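Local coordinates for HTH-type transcriptional regulator LysG (Mycobacterium tuberculosis, PDB 3ISP), which binds DNA as a homodimeric LysR-type transcriptional regulator and probably activates expression of the exporter LysE while repressing its own, at residues L30-T33 / P34-S38. Sequence-based numbering, arbitrary orientation.
Sequences LHVT and PSAVS
In the predicted helix-turn-helix motif of the N-terminal DNA-binding domain, T33 and A36 meet at the start of helix 34-48, the second helix of the motif, where the loop leaving helix 23-27 ends. T33 occupies the N-cap position. Its OG1 accepts a weak bond from the A36 backbone N at 3.3 Å, with an N-H...O angle of 153°. The torsion explains the reach: at chi1 65° OG1 lies between T33's own backbone N and carbonyl carbon, which points the hydroxyl forward to the A36 amide at the helix start and also sets it against S35 CB. The T33 carbonyl is engaged as well. V37 N donates to T33 O at 3.1 Å, nearly in line with the C=O bond (C=O...N 163°), whereas the second approach to this oxygen, from A36 N, is bent and counts only as a weak bond.

Beside this polar cap runs a small apolar contact. V32 CB rests on A36 CB at 3.8 Å, and V32 CG2 meets V37 CG2 at 4.0 Å, the two valine side chains crossing at about a right angle. V37 is buried and also packs on F23 and A27 of helix 23-27 and on V17 of helix 9-20, tying the capped turn to the rest of the domain. One residue after the cap, P34 O accepts from S38 N at 2.7 Å and also from S38 OG, which lies above the carbonyl plane rather than on a lone pair.

The T33 carbonyl thus starts the regular i+4 to i bonding through the well-directed V37 N, while A36 N, which has no preceding helical turn to bond to, divides itself between the two T33 oxygens, neither bond being strong.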
ATOM      1  N   LEU A  30      11.875 -30.588  -7.221  1.00107.41           N
ATOM      2  CA  LEU A  30      10.868 -31.512  -7.731  1.00105.70           C
ATOM      3  C   LEU A  30      11.482 -32.420  -8.793  1.00108.35           C
ATOM      4  O   LEU A  30      10.770 -33.159  -9.477  1.00105.55           O
ATOM      5  CB  LEU A  30       9.694 -30.746  -8.348  1.00102.91           C
ATOM      6  CG  LEU A  30       9.044 -29.603  -7.571  1.00 95.23           C
ATOM      7  CD1 LEU A  30       7.782 -29.152  -8.295  1.00 91.13           C
ATOM      8  CD2 LEU A  30       8.728 -30.030  -6.151  1.00 95.50           C
ATOM      9  N   HIS A  31      12.801 -32.342  -8.939  1.00106.89           N
ATOM     10  CA  HIS A  31      13.515 -33.182  -9.890  1.00106.30           C
ATOM     11  C   HIS A  31      12.976 -32.959 -11.301  1.00105.81           C
ATOM     12  O   HIS A  31      12.248 -33.798 -11.830  1.00107.63           O
ATOM     13  CB  HIS A  31      13.377 -34.658  -9.494  1.00105.72           C
ATOM     14  CG  HIS A  31      14.502 -35.527  -9.967  1.00107.20           C
ATOM     15  ND1 HIS A  31      14.352 -36.461 -10.971  1.00107.30           N
ATOM     16  CD2 HIS A  31      15.794 -35.609  -9.568  1.00103.50           C
ATOM     17  CE1 HIS A  31      15.504 -37.076 -11.174  1.00103.05           C
ATOM     18  NE2 HIS A  31      16.395 -36.580 -10.334  1.00103.40           N
ATOM     19  N   VAL A  32      13.328 -31.820 -11.897  1.00101.36           N
ATOM     20  CA  VAL A  32      12.925 -31.492 -13.265  1.00100.20           C
ATOM     21  C   VAL A  32      13.675 -30.273 -13.777  1.00 97.27           C
ATOM     22  O   VAL A  32      14.174 -29.464 -12.994  1.00 96.48           O
ATOM     23  CB  VAL A  32      11.410 -31.198 -13.378  1.00104.64           C
ATOM     24  CG1 VAL A  32      10.627 -32.457 -13.733  1.00102.29           C
ATOM     25  CG2 VAL A  32      10.889 -30.565 -12.092  1.00106.78           C
ATOM     26  N   THR A  33      13.735 -30.134 -15.098  1.00 99.77           N
ATOM     27  CA  THR A  33      14.413 -28.996 -15.717  1.00100.37           C
ATOM     28  C   THR A  33      13.570 -27.716 -15.672  1.00 95.36           C
ATOM     29  O   THR A  33      12.339 -27.761 -15.786  1.00 85.94           O
ATOM     30  CB  THR A  33      14.806 -29.292 -17.189  1.00 92.10           C
ATOM     31  OG1 THR A  33      13.623 -29.459 -17.980  1.00 91.30           O
ATOM     32  CG2 THR A  33      15.655 -30.551 -17.282  1.00 88.39           C
ATOM     33  N   PRO A  34      14.237 -26.564 -15.498  1.00 96.68           N
ATOM     34  CA  PRO A  34      13.564 -25.275 -15.631  1.00 91.80           C
ATOM     35  C   PRO A  34      12.472 -25.367 -16.679  1.00 92.13           C
ATOM     36  O   PRO A  34      11.308 -25.096 -16.382  1.00 91.69           O
ATOM     37  CB  PRO A  34      14.691 -24.365 -16.111  1.00 87.96           C
ATOM     38  CG  PRO A  34      15.894 -24.902 -15.397  1.00 97.29           C
ATOM     39  CD  PRO A  34      15.672 -26.398 -15.207  1.00 95.35           C
ATOM     40  N   SER A  35      12.851 -25.771 -17.889  1.00 95.05           N
ATOM     41  CA  SER A  35      11.909 -25.960 -18.991  1.00 93.59           C
ATOM     42  C   SER A  35      10.614 -26.684 -18.566  1.00 95.18           C
ATOM     43  O   SER A  35       9.503 -26.225 -18.873  1.00 88.35           O
ATOM     44  CB  SER A  35      12.598 -26.709 -20.137  1.00 93.83           C
ATOM     45  OG  SER A  35      11.737 -26.851 -21.255  1.00100.19           O
ATOM     46  N   ALA A  36      10.761 -27.808 -17.859  1.00 95.06           N
ATOM     47  CA  ALA A  36       9.619 -28.601 -17.404  1.00 88.17           C
ATOM     48  C   ALA A  36       8.732 -27.767 -16.502  1.00 83.86           C
ATOM     49  O   ALA A  36       7.531 -27.641 -16.735  1.00 81.36           O
ATOM     50  CB  ALA A  36      10.087 -29.847 -16.673  1.00 89.30           C
ATOM     51  N   VAL A  37       9.340 -27.202 -15.468  1.00 83.54           N
ATOM     52  CA  VAL A  37       8.644 -26.296 -14.564  1.00 84.91           C
ATOM     53  C   VAL A  37       7.961 -25.185 -15.357  1.00 79.29           C
ATOM     54  O   VAL A  37       6.814 -24.828 -15.085  1.00 72.58           O
ATOM     55  CB  VAL A  37       9.617 -25.687 -13.523  1.00 81.41           C
ATOM     56  CG1 VAL A  37       8.993 -24.492 -12.838  1.00 80.99           C
ATOM     57  CG2 VAL A  37      10.022 -26.733 -12.505  1.00 80.53           C
ATOM     58  N   SER A  38       8.667 -24.658 -16.353  1.00 79.64           N
ATOM     59  CA  SER A  38       8.131 -23.591 -17.184  1.00 78.74           C
ATOM     60  C   SER A  38       6.921 -24.047 -17.993  1.00 79.40           C
ATOM     61  O   SER A  38       5.900 -23.364 -18.018  1.00 79.28           O
ATOM     62  CB  SER A  38       9.208 -23.031 -18.109  1.00 80.58           C
ATOM     63  OG  SER A  38      10.186 -22.319 -17.373  1.00 85.19           O
TER